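Putative enzyme related to aldose 1-epimerase (Salmonella typhimurium, PDB 2HTB) probably interconverts the alpha and beta anomers of hexose 6-phosphates such as glucose 6-phosphate, acting as a monomeric mutarotase. Local coordinates at residues 30-35 with 123-128. Sequence-based numbering, arbitrary orientation.
Sequences TPVLSR and HNEDDN
Thr30 OG1 donates a short hydrogen bond to Glu125 OE1, 2.6 Å away. The donor reaches OE1 on the syn side of the carboxylate and lies close to its plane, 18° out of it. The Glu125 chain runs extended beyond CG (chi2 -164°), which carries the carboxylate across to the turn at 30-33. Its second oxygen, OE2, rests against the ring of Pro31, 3.7 Å from CG, and lies 3.9 Å from Val32 CB. Beside this bond, a small apolar contact forms round the imidazole of His123. Leu33 lays its CD1 methyl over one face of that ring, 3.8 Å from the centroid and displaced toward the rim, in a CH-pi contact. Thr30 CG2 meets the same ring obliquely, 3.5 Å from CE1; with chi1 at 82°, this methyl stands beside the backbone N while OG1 turns to Glu125. The contact joins two antiparallel sheets of the beta-sandwich expected of the galactose mutarotase-like fold: strand 33-38 belongs to one, and 119-125 is an outermost strand of the other. His123 and Glu125, two residues apart, both direct their side chains to the turn, whereas Asn124 between them points away and pairs through its backbone with Met131. On the other side, Thr30 and Leu33 bond through their backbones in both directions, closing the tight beta-hairpin turn, with Pro31 and Val32 at its tip, between strands 27-28 and 33-38. Thr30 OG1 also accepts a weak bond from Leu33 N (3.0 Å); an ST turn to Val32 N is possible but doubtful in this model. Farther out, Leu33 packs on Ile44 and Val46 of the adjoining strand 41-48 and on Leu132 of strand 130-137, while Leu29 touches His123.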
loop_
_atom_site.group_PDB
_atom_site.type_symbol
_atom_site.label_atom_id
_atom_site.label_comp_id
_atom_site.label_asym_id
_atom_site.label_seq_id
_atom_site.Cartn_x
_atom_site.Cartn_y
_atom_site.Cartn_z
ATOM N N THR A 30 -17.584 11.857 -12.820
ATOM C CA THR A 30 -18.831 11.842 -12.119
ATOM C C THR A 30 -18.684 13.018 -11.146
ATOM O O THR A 30 -17.620 13.613 -11.068
ATOM C CB THR A 30 -19.010 10.581 -11.213
ATOM O OG1 THR A 30 -18.317 10.815 -9.996
ATOM C CG2 THR A 30 -18.486 9.319 -11.840
ATOM N N PRO A 31 -19.758 13.392 -10.425
ATOM C CA PRO A 31 -19.644 14.649 -9.646
ATOM C C PRO A 31 -18.567 14.534 -8.622
ATOM O O PRO A 31 -18.076 15.517 -8.095
ATOM C CB PRO A 31 -21.025 14.807 -8.943
ATOM C CG PRO A 31 -21.692 13.452 -9.110
ATOM C CD PRO A 31 -21.105 12.792 -10.363
ATOM N N VAL A 32 -18.182 13.308 -8.352
ATOM C CA VAL A 32 -17.183 13.095 -7.313
ATOM C C VAL A 32 -15.847 12.549 -7.771
ATOM O O VAL A 32 -14.917 12.599 -7.011
ATOM C CB VAL A 32 -17.790 12.275 -6.225
ATOM C CG1 VAL A 32 -16.808 11.336 -5.640
ATOM C CG2 VAL A 32 -18.340 13.203 -5.178
ATOM N N LEU A 33 -15.737 12.090 -9.011
ATOM C CA LEU A 33 -14.513 11.466 -9.496
ATOM C C LEU A 33 -14.001 12.221 -10.665
ATOM O O LEU A 33 -14.799 12.558 -11.638
ATOM C CB LEU A 33 -14.752 10.097 -10.016
ATOM C CG LEU A 33 -14.794 8.858 -9.174
ATOM C CD1 LEU A 33 -15.393 7.691 -10.088
ATOM C CD2 LEU A 33 -13.374 8.551 -8.643
ATOM N N SER A 34 -12.684 12.457 -10.587
ATOM C CA SER A 34 -12.030 13.124 -11.655
ATOM C C SER A 34 -10.663 12.593 -11.896
ATOM O O SER A 34 -10.089 11.857 -11.117
ATOM C CB SER A 34 -11.938 14.613 -11.410
ATOM O OG SER A 34 -11.292 14.822 -10.168
ATOM N N ARG A 35 -10.155 13.029 -13.023
ATOM C CA ARG A 35 -8.882 12.704 -13.477
ATOM C C ARG A 35 -8.063 13.948 -13.673
ATOM O O ARG A 35 -8.511 14.911 -14.329
ATOM C CB ARG A 35 -8.997 12.017 -14.777
ATOM C CG ARG A 35 -7.672 11.569 -15.250
ATOM C CD ARG A 35 -7.777 11.587 -16.735
ATOM N NE ARG A 35 -6.511 12.022 -17.279
ATOM C CZ ARG A 35 -6.263 12.285 -18.549
ATOM N NH1 ARG A 35 -7.224 12.189 -19.499
ATOM N NH2 ARG A 35 -5.021 12.653 -18.850
ATOM N N HIS A 123 -16.492 1.729 -11.844
ATOM C CA HIS A 123 -16.658 2.556 -10.636
ATOM C C HIS A 123 -18.162 2.775 -10.428
ATOM O O HIS A 123 -18.934 2.899 -11.434
ATOM C CB HIS A 123 -15.879 3.908 -10.747
ATOM C CG HIS A 123 -16.328 4.747 -11.887
ATOM N ND1 HIS A 123 -17.453 5.536 -11.827
ATOM C CD2 HIS A 123 -15.838 4.891 -13.142
ATOM C CE1 HIS A 123 -17.637 6.136 -12.999
ATOM N NE2 HIS A 123 -16.667 5.757 -13.814
ATOM N N ASN A 124 -18.557 2.773 -9.153
ATOM C CA ASN A 124 -19.849 3.222 -8.723
ATOM C C ASN A 124 -19.676 4.057 -7.471
ATOM O O ASN A 124 -18.641 4.013 -6.803
ATOM C CB ASN A 124 -20.865 2.073 -8.560
ATOM C CG ASN A 124 -20.594 1.247 -7.322
ATOM O OD1 ASN A 124 -20.227 0.026 -7.389
ATOM N ND2 ASN A 124 -20.752 1.899 -6.143
ATOM N N GLU A 125 -20.678 4.889 -7.200
ATOM C CA GLU A 125 -20.726 5.702 -5.963
ATOM C C GLU A 125 -22.116 5.754 -5.323
ATOM O O GLU A 125 -23.144 5.457 -5.953
ATOM C CB GLU A 125 -20.211 7.097 -6.208
ATOM C CG GLU A 125 -20.951 7.813 -7.344
ATOM C CD GLU A 125 -20.219 9.025 -7.845
ATOM O OE1 GLU A 125 -19.110 8.858 -8.426
ATOM O OE2 GLU A 125 -20.758 10.142 -7.674
ATOM N N ASP A 126 -22.096 6.204 -4.071
ATOM C CA ASP A 126 -23.189 6.234 -3.086
ATOM C C ASP A 126 -23.061 7.518 -2.368
ATOM O O ASP A 126 -22.096 8.271 -2.583
ATOM C CB ASP A 126 -22.854 5.276 -1.943
ATOM C CG ASP A 126 -23.433 4.030 -2.157
ATOM O OD1 ASP A 126 -23.999 3.977 -3.225
ATOM O OD2 ASP A 126 -23.341 3.108 -1.339
ATOM N N ASP A 127 -23.950 7.656 -1.395
ATOM C CA ASP A 127 -23.835 8.616 -0.356
ATOM C C ASP A 127 -22.776 8.161 0.651
ATOM O O ASP A 127 -22.312 8.975 1.423
ATOM C CB ASP A 127 -25.192 8.771 0.325
ATOM C CG ASP A 127 -26.335 9.120 -0.669
ATOM O OD1 ASP A 127 -26.137 9.650 -1.799
ATOM O OD2 ASP A 127 -27.480 8.842 -0.285
ATOM N N ASN A 128 -22.356 6.886 0.652
ATOM C CA ASN A 128 -21.346 6.434 1.636
ATOM C C ASN A 128 -19.878 6.463 1.186
ATOM O O ASN A 128 -18.942 6.378 2.043
ATOM C CB ASN A 128 -21.684 5.025 2.143
ATOM C CG ASN A 128 -23.031 4.966 2.914
ATOM O OD1 ASN A 128 -23.533 3.897 3.164
ATOM N ND2 ASN A 128 -23.594 6.122 3.275
#